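Local coordinates for protein 2,3,4,5-tetrahydropyridine-2,6-dicarboxylate N-succinyltransferase (Campylobacter jejuni, PDB 2RIJ) that probably catalyses succinyl transfer from succinyl-CoA to tetrahydrodipicolinate, the first step of the succinylase route of lysine biosynthesis, and is expected to work as a homotrimer, at residues P25-I30 / I51-N56; A31-G36 / L44-A49; S79-T84 / F126-E131. One frame throughout, in Å; residues are numbered along the deposited sequence. Where two conformers were deposited one is given.

Contact 1 (P25-I30 / I51-N56); sequences PKAFGI and INYEQN
Phe28 and Asn52 meet as a ring laid on an amide, and their first torsions set this up. Phe28 carries CG between its backbone N and carbonyl carbon (chi1 74°), which puts the ring over the Asn52 side chain. Asn52 has CG beside its own N (chi1 -66°), and its amide plane lies only 9° from the ring plane. The two residues form the hydrogen-bonded pair of a short antiparallel ladder between strand 27-35 and strand 52-53, in the sheet of the N-terminal domain. Asn52 CB makes a CH-pi contact, 3.6 Å from the centroid of the Phe28 ring. Asn52 ND2 lies over the same ring near its rim, 3.2 Å from Phe28 CE2. That nitrogen also donates to Phe28 O from above the carbonyl plane, while Asn52 N reaches the same oxygen at 3.0 Å. Two donors thus grip one carbonyl. Asn108 takes a further bond from Asn52 ND2, and Asn56 ND2 donates to Asn52 OD1 almost straight. The amide is therefore held at both ends. The backbone oxygens of Gln55 and Asn56 lie at the ring edge. Along the other edge of strand 27-35, Lys26 and Ala27 both face Leu129 of strand 124-129, a classic beta bulge. Beyond the ladder, Lys26 O accepts from Glu54 N at 2.7 Å. The exposed Lys26 and Glu54 side chains run alongside each other. Their direct salt bridge is long, but one water accepts from Lys26 NZ and donates to Glu54 OE2, at 2.6 Å from each.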
# COMPACT_ATOMS: atom_id res chain seq x y z
N PRO A 25 12.94 -49.19 -39.05
CA PRO A 25 12.82 -47.76 -38.74
C PRO A 25 11.67 -47.44 -37.79
O PRO A 25 10.58 -48.04 -37.85
CB PRO A 25 12.54 -47.11 -40.09
CG PRO A 25 12.79 -48.10 -41.11
CD PRO A 25 12.76 -49.48 -40.47
N LYS A 26 11.91 -46.47 -36.93
CA LYS A 26 10.87 -45.98 -36.05
C LYS A 26 9.98 -44.96 -36.76
O LYS A 26 8.82 -44.81 -36.40
CB LYS A 26 11.49 -45.38 -34.81
CG LYS A 26 12.40 -46.38 -34.11
CD LYS A 26 12.79 -45.97 -32.69
CE LYS A 26 13.45 -47.16 -31.92
NZ LYS A 26 12.79 -48.51 -32.18
N ALA A 27 10.54 -44.23 -37.73
CA ALA A 27 9.80 -43.27 -38.55
C ALA A 27 10.39 -43.28 -39.93
O ALA A 27 11.62 -43.42 -40.09
CB ALA A 27 9.89 -41.87 -37.99
N PHE A 28 9.54 -43.12 -40.93
CA PHE A 28 10.00 -42.99 -42.30
C PHE A 28 8.99 -42.34 -43.24
O PHE A 28 7.76 -42.35 -43.03
CB PHE A 28 10.46 -44.36 -42.87
CG PHE A 28 9.34 -45.30 -43.20
CD1 PHE A 28 8.80 -46.13 -42.22
CD2 PHE A 28 8.82 -45.39 -44.50
CE1 PHE A 28 7.75 -47.00 -42.52
CE2 PHE A 28 7.77 -46.24 -44.80
CZ PHE A 28 7.26 -47.07 -43.82
N GLY A 29 9.53 -41.81 -44.32
CA GLY A 29 8.75 -41.38 -45.45
C GLY A 29 9.63 -40.96 -46.60
O GLY A 29 10.86 -41.05 -46.53
N ILE A 30 8.97 -40.53 -47.67
CA ILE A 30 9.62 -40.01 -48.86
C ILE A 30 9.30 -38.52 -49.01
O ILE A 30 8.13 -38.11 -49.07
CB ILE A 30 9.20 -40.80 -50.13
CG1 ILE A 30 9.61 -42.26 -50.04
CG2 ILE A 30 9.80 -40.18 -51.41
CD1 ILE A 30 8.98 -43.15 -51.19
N ILE A 51 3.56 -39.77 -43.56
CA ILE A 51 4.50 -40.00 -42.49
C ILE A 51 4.13 -41.31 -41.84
O ILE A 51 2.97 -41.56 -41.47
CB ILE A 51 4.40 -38.89 -41.39
CG1 ILE A 51 4.59 -37.52 -42.00
CG2 ILE A 51 5.37 -39.13 -40.23
CD1 ILE A 51 6.02 -37.32 -42.54
N ASN A 52 5.14 -42.14 -41.67
CA ASN A 52 4.97 -43.43 -41.03
C ASN A 52 5.69 -43.33 -39.69
O ASN A 52 6.87 -42.91 -39.63
CB ASN A 52 5.57 -44.54 -41.89
CG ASN A 52 4.83 -44.73 -43.20
OD1 ASN A 52 3.82 -45.41 -43.25
ND2 ASN A 52 5.36 -44.15 -44.26
N TYR A 53 4.99 -43.64 -38.60
CA TYR A 53 5.61 -43.68 -37.26
C TYR A 53 5.27 -45.00 -36.62
O TYR A 53 4.11 -45.28 -36.40
CB TYR A 53 5.13 -42.53 -36.37
CG TYR A 53 5.78 -42.58 -35.01
CD1 TYR A 53 7.14 -42.29 -34.87
CD2 TYR A 53 5.07 -42.96 -33.90
CE1 TYR A 53 7.75 -42.36 -33.65
CE2 TYR A 53 5.70 -43.07 -32.66
CZ TYR A 53 7.02 -42.76 -32.56
OH TYR A 53 7.66 -42.85 -31.37
N GLU A 54 6.27 -45.82 -36.34
CA GLU A 54 6.09 -47.11 -35.67
C GLU A 54 4.99 -47.96 -36.34
O GLU A 54 4.12 -48.54 -35.68
CB GLU A 54 5.90 -46.92 -34.15
CG GLU A 54 7.12 -46.29 -33.44
CD GLU A 54 8.27 -47.28 -33.21
OE1 GLU A 54 8.19 -48.41 -33.73
OE2 GLU A 54 9.24 -46.93 -32.50
N GLN A 55 5.07 -48.07 -37.67
CA GLN A 55 4.04 -48.71 -38.46
C GLN A 55 4.59 -49.01 -39.85
O GLN A 55 5.59 -48.40 -40.25
CB GLN A 55 2.82 -47.79 -38.61
CG GLN A 55 3.10 -46.55 -39.42
CD GLN A 55 2.03 -45.54 -39.32
OE1 GLN A 55 2.29 -44.32 -39.21
NE2 GLN A 55 0.79 -46.02 -39.34
N ASN A 56 3.92 -49.92 -40.56
CA ASN A 56 4.21 -50.21 -41.97
C ASN A 56 5.67 -50.58 -42.17
O ASN A 56 6.32 -50.13 -43.11
CB ASN A 56 3.82 -49.03 -42.87
CG ASN A 56 2.36 -48.68 -42.75
OD1 ASN A 56 1.56 -49.55 -42.59
ND2 ASN A 56 2.03 -47.40 -42.80
O HOH W 1 7.91 -47.08 -38.84
O HOH W 2 10.54 -48.60 -30.98

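Contact 2 (A31-G36 / L44-A49); sequences ARLDRG and LQASFA
Ala31 packs its methyl over one face of the Phe48 ring, and this is the tight, apolar side of the contact. Ala31 CB lies 3.8 Å from the Phe48 ring centroid, offset toward the rim. Ala31 CB also touches Ala46 CB at 3.9 Å. Leu33 reaches Ala46 with one branch, CD2. Helix 138-149 covers this face: Tyr146 meets the Phe48 ring edge-to-face, and Tyr142 touches Ala46. Strands 27-35 and 43-48 form an antiparallel beta hairpin; the axes of their parts 31-35 and 44-48 come within 4.4 Å. Arg32 pairs with Ser47, and Asp34 with Gln45, through backbone bonds. Leu44 and Gln45 both face Asp34 in a classic beta bulge. There Leu44 N binds Asp34 O at 2.8 Å, while the bond from Gln45 N is weak. The other face, with Arg32, Asp34, Gln45 and Ser47, is polar and admits a water; Asp34 is partly exposed. That water donates to Arg32 O and Asp34 OD2 and accepts from Ser47 OG. Asp34 and Gln45 run side by side, their flat ends turned 45° apart. Gln45 has CG anti to its N (chi1 -172°) and extends from there, which carries NE2 to Asp34 OD2 at 2.9 Å. His211 holds Gln45 OE1. Arg32 NH1 forms a salt bridge to Asp34 OD1 at 2.9 Å, meeting it from above the carboxylate plane, and Arg32 NE donates to Lys191 O of the second subunit.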
# COMPACT_ATOMS: atom_id res chain seq x y z
N ALA A 31 10.35 -37.72 -49.12
CA ALA A 31 10.26 -36.30 -49.29
C ALA A 31 10.57 -35.82 -50.70
O ALA A 31 11.47 -36.35 -51.34
CB ALA A 31 11.21 -35.61 -48.33
N ARG A 32 9.83 -34.82 -51.19
CA ARG A 32 10.23 -34.05 -52.34
C ARG A 32 11.08 -32.92 -51.81
O ARG A 32 10.67 -32.19 -50.88
CB ARG A 32 9.02 -33.49 -53.09
CG ARG A 32 9.38 -32.72 -54.33
CD ARG A 32 8.17 -31.98 -54.98
NE ARG A 32 7.50 -31.10 -54.02
CZ ARG A 32 7.98 -29.95 -53.58
NH1 ARG A 32 9.14 -29.47 -53.97
NH2 ARG A 32 7.29 -29.25 -52.68
N LEU A 33 12.28 -32.74 -52.37
CA LEU A 33 13.21 -31.73 -51.88
C LEU A 33 13.26 -30.47 -52.74
O LEU A 33 13.17 -30.53 -53.97
CB LEU A 33 14.62 -32.29 -51.80
CG LEU A 33 14.84 -33.62 -51.06
CD1 LEU A 33 16.37 -33.95 -51.15
CD2 LEU A 33 14.32 -33.62 -49.66
N ASP A 34 13.41 -29.32 -52.08
CA ASP A 34 13.70 -28.07 -52.74
C ASP A 34 15.18 -27.81 -52.51
O ASP A 34 15.63 -27.79 -51.38
CB ASP A 34 12.88 -26.93 -52.15
CG ASP A 34 11.38 -27.08 -52.43
OD1 ASP A 34 10.99 -27.23 -53.62
OD2 ASP A 34 10.58 -27.04 -51.46
N ARG A 35 15.93 -27.62 -53.59
CA ARG A 35 17.39 -27.39 -53.54
C ARG A 35 17.74 -25.94 -53.85
O ARG A 35 16.93 -25.23 -54.42
CB ARG A 35 18.09 -28.30 -54.54
CG ARG A 35 17.88 -29.79 -54.20
CD ARG A 35 18.26 -30.68 -55.38
NE ARG A 35 18.17 -32.08 -54.99
CZ ARG A 35 19.10 -32.71 -54.29
NH1 ARG A 35 20.18 -32.06 -53.86
NH2 ARG A 35 18.92 -33.99 -53.96
N GLY A 36 18.94 -25.53 -53.49
CA GLY A 36 19.43 -24.19 -53.76
C GLY A 36 19.48 -23.88 -55.25
O GLY A 36 19.82 -24.75 -56.05
N LEU A 44 16.96 -26.90 -49.06
CA LEU A 44 16.25 -25.80 -48.45
C LEU A 44 14.92 -26.16 -47.80
O LEU A 44 14.46 -25.39 -46.95
CB LEU A 44 16.00 -24.70 -49.47
CG LEU A 44 17.21 -24.30 -50.32
CD1 LEU A 44 16.76 -23.14 -51.16
CD2 LEU A 44 18.37 -23.93 -49.43
N GLN A 45 14.31 -27.27 -48.20
CA GLN A 45 13.05 -27.73 -47.66
C GLN A 45 12.79 -29.17 -48.10
O GLN A 45 13.23 -29.59 -49.18
CB GLN A 45 11.88 -26.85 -48.14
CG GLN A 45 10.57 -27.16 -47.45
CD GLN A 45 9.45 -26.21 -47.79
OE1 GLN A 45 8.73 -25.73 -46.88
NE2 GLN A 45 9.26 -25.93 -49.09
N ALA A 46 12.03 -29.89 -47.30
CA ALA A 46 11.56 -31.22 -47.61
C ALA A 46 10.05 -31.29 -47.35
O ALA A 46 9.56 -30.72 -46.36
CB ALA A 46 12.30 -32.23 -46.75
N SER A 47 9.31 -31.89 -48.27
CA SER A 47 7.86 -32.03 -48.14
C SER A 47 7.47 -33.51 -48.22
O SER A 47 7.93 -34.23 -49.12
CB SER A 47 7.13 -31.20 -49.21
OG SER A 47 7.54 -29.83 -49.18
N PHE A 48 6.63 -33.96 -47.29
CA PHE A 48 6.13 -35.31 -47.26
C PHE A 48 4.62 -35.28 -47.41
O PHE A 48 3.97 -34.42 -46.84
CB PHE A 48 6.44 -35.96 -45.90
CG PHE A 48 7.90 -36.13 -45.58
CD1 PHE A 48 8.63 -35.10 -45.04
CD2 PHE A 48 8.50 -37.36 -45.72
CE1 PHE A 48 9.94 -35.22 -44.68
CE2 PHE A 48 9.84 -37.53 -45.38
CZ PHE A 48 10.56 -36.44 -44.83
N ALA A 49 4.06 -36.28 -48.08
CA ALA A 49 2.62 -36.43 -48.12
C ALA A 49 2.14 -37.57 -47.24
O ALA A 49 0.93 -37.74 -47.08
CB ALA A 49 2.14 -36.65 -49.58
O HOH W 3 9.92 -29.46 -50.18

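Contact 3 (S79-T84 / F126-E131); sequences SEFVQT and FVCLFE
Phe81 meets Phe126 and Cys128 on one face of the sheet, and Phe130 comes in from the loop that follows the strand. The Phe81 and Phe126 side chains cross at about a right angle and touch through their ring edges, CD2 to CD2 at 4.0 Å. Both have CG anti to the backbone N (chi1 169° and -178°), which brings these edges together. Cys128 SG lies 3.9 Å from Phe81 CB, near the plane of the Phe81 ring. Phe130 CE2 approaches Phe81 CB at 3.7 Å. On the other face, Val82 sits against Val127, and Glu80 CB against Leu129 CD2. These side chains are carried by an antiparallel ladder between strands 80-84 and 124-129. Phe81 pairs with Cys128, and Gln83 with Phe126, each by two backbone bonds. At the end of the ladder Ser79 O takes two donors from the same face of its plane: Phe130 N at 2.7 Å and Glu131 N at 3.3 Å. Further out, helix 57-69 packs on the aromatic face through Met63, Leu64 and Phe67. Helix 138-149 covers the valine face with Glu139 and Leu143. The Glu80 carboxylate leads away to Leu136 N and the hydroxyls of Ser137 and Ser140.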
# COMPACT_ATOMS: atom_id res chain seq x y z
N SER A 79 21.67 -43.08 -36.36
CA SER A 79 20.33 -42.73 -35.88
C SER A 79 19.32 -42.55 -37.02
O SER A 79 18.11 -42.55 -36.81
CB SER A 79 20.35 -41.45 -35.03
OG SER A 79 21.02 -40.41 -35.70
N GLU A 80 19.83 -42.38 -38.23
CA GLU A 80 18.98 -42.04 -39.35
C GLU A 80 19.62 -42.49 -40.63
O GLU A 80 20.83 -42.78 -40.66
CB GLU A 80 18.74 -40.51 -39.38
CG GLU A 80 20.00 -39.71 -39.70
CD GLU A 80 19.72 -38.23 -39.76
OE1 GLU A 80 19.33 -37.66 -38.72
OE2 GLU A 80 19.93 -37.64 -40.85
N PHE A 81 18.81 -42.56 -41.68
CA PHE A 81 19.27 -42.88 -43.03
C PHE A 81 18.48 -42.05 -44.02
O PHE A 81 17.25 -41.98 -43.96
CB PHE A 81 19.21 -44.41 -43.29
CG PHE A 81 19.42 -44.80 -44.73
CD1 PHE A 81 20.70 -44.86 -45.27
CD2 PHE A 81 18.35 -45.12 -45.54
CE1 PHE A 81 20.89 -45.22 -46.60
CE2 PHE A 81 18.54 -45.49 -46.86
CZ PHE A 81 19.82 -45.54 -47.39
N VAL A 82 19.22 -41.36 -44.90
CA VAL A 82 18.67 -40.51 -45.94
C VAL A 82 19.31 -40.88 -47.26
O VAL A 82 20.53 -40.99 -47.34
CB VAL A 82 18.96 -39.02 -45.64
CG1 VAL A 82 18.41 -38.11 -46.71
CG2 VAL A 82 18.42 -38.62 -44.25
N GLN A 83 18.52 -41.06 -48.30
CA GLN A 83 19.08 -41.39 -49.61
C GLN A 83 18.17 -40.95 -50.73
O GLN A 83 16.98 -41.21 -50.69
CB GLN A 83 19.28 -42.91 -49.71
CG GLN A 83 20.21 -43.38 -50.83
CD GLN A 83 21.69 -43.16 -50.51
OE1 GLN A 83 22.09 -42.94 -49.37
NE2 GLN A 83 22.49 -43.19 -51.53
N THR A 84 18.76 -40.36 -51.76
CA THR A 84 18.05 -39.95 -52.98
C THR A 84 17.55 -41.17 -53.69
O THR A 84 18.28 -42.16 -53.83
CB THR A 84 19.02 -39.19 -53.95
OG1 THR A 84 19.40 -37.98 -53.33
CG2 THR A 84 18.39 -38.88 -55.32
N PHE A 126 14.31 -40.89 -49.74
CA PHE A 126 13.85 -41.68 -48.62
C PHE A 126 14.54 -41.21 -47.35
O PHE A 126 15.75 -40.94 -47.32
CB PHE A 126 14.17 -43.13 -48.85
CG PHE A 126 13.69 -44.04 -47.78
CD1 PHE A 126 12.35 -44.38 -47.68
CD2 PHE A 126 14.58 -44.57 -46.85
CE1 PHE A 126 11.93 -45.25 -46.70
CE2 PHE A 126 14.16 -45.42 -45.86
CZ PHE A 126 12.84 -45.79 -45.79
N VAL A 127 13.74 -41.05 -46.30
CA VAL A 127 14.20 -40.48 -45.04
C VAL A 127 13.68 -41.39 -43.96
O VAL A 127 12.50 -41.65 -43.91
CB VAL A 127 13.68 -39.04 -44.84
CG1 VAL A 127 14.23 -38.41 -43.57
CG2 VAL A 127 14.00 -38.18 -46.07
N CYS A 128 14.56 -41.91 -43.12
CA CYS A 128 14.11 -42.70 -41.98
C CYS A 128 14.93 -42.46 -40.72
O CYS A 128 16.12 -42.11 -40.78
CB CYS A 128 13.99 -44.18 -42.33
SG CYS A 128 15.49 -45.13 -42.28
N LEU A 129 14.26 -42.65 -39.59
CA LEU A 129 14.87 -42.58 -38.28
C LEU A 129 14.93 -43.99 -37.70
O LEU A 129 13.91 -44.68 -37.63
CB LEU A 129 14.09 -41.66 -37.34
CG LEU A 129 13.81 -40.25 -37.81
CD1 LEU A 129 13.02 -39.47 -36.72
CD2 LEU A 129 15.10 -39.56 -38.14
N PHE A 130 16.13 -44.39 -37.26
CA PHE A 130 16.31 -45.66 -36.48
C PHE A 130 16.22 -45.48 -34.96
O PHE A 130 15.89 -46.41 -34.24
CB PHE A 130 17.64 -46.30 -36.81
CG PHE A 130 17.73 -46.77 -38.22
CD1 PHE A 130 16.85 -47.71 -38.70
CD2 PHE A 130 18.71 -46.28 -39.06
CE1 PHE A 130 16.92 -48.13 -40.03
CE2 PHE A 130 18.79 -46.70 -40.38
CZ PHE A 130 17.89 -47.62 -40.86
N GLU A 131 16.54 -44.27 -34.50
CA GLU A 131 16.38 -43.91 -33.10
C GLU A 131 16.11 -42.42 -33.01
O GLU A 131 16.15 -41.72 -34.02
CB GLU A 131 17.62 -44.30 -32.27
CG GLU A 131 18.94 -43.83 -32.84
CD GLU A 131 20.13 -44.72 -32.47
OE1 GLU A 131 19.96 -45.62 -31.62
OE2 GLU A 131 21.23 -44.54 -33.02

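How the contacts relate
All three contacts belong to one antiparallel sheet in the N-terminal domain, away from the predicted active site. Contacts 1 and 2 share strand 27-35. Its first part carries contact 1 and its later part contact 2, with centres about 17 Å apart. Along the chain, the hairpin of contact 2 falls between the two segments of contact 1, and contact 3 follows. Strand 124-129 lies beside strand 27-35 and links contact 3 to both, with centres about 10 Å from contact 1 and 15 Å from contact 2. Ala27 O and Leu129 N, 2.8 Å apart, probably join contacts 1 and 3. Strand 27-35 thus pairs with 43-48, 52-53 and 124-129, and the last of these with 80-84. Contact 2 also reaches a second subunit.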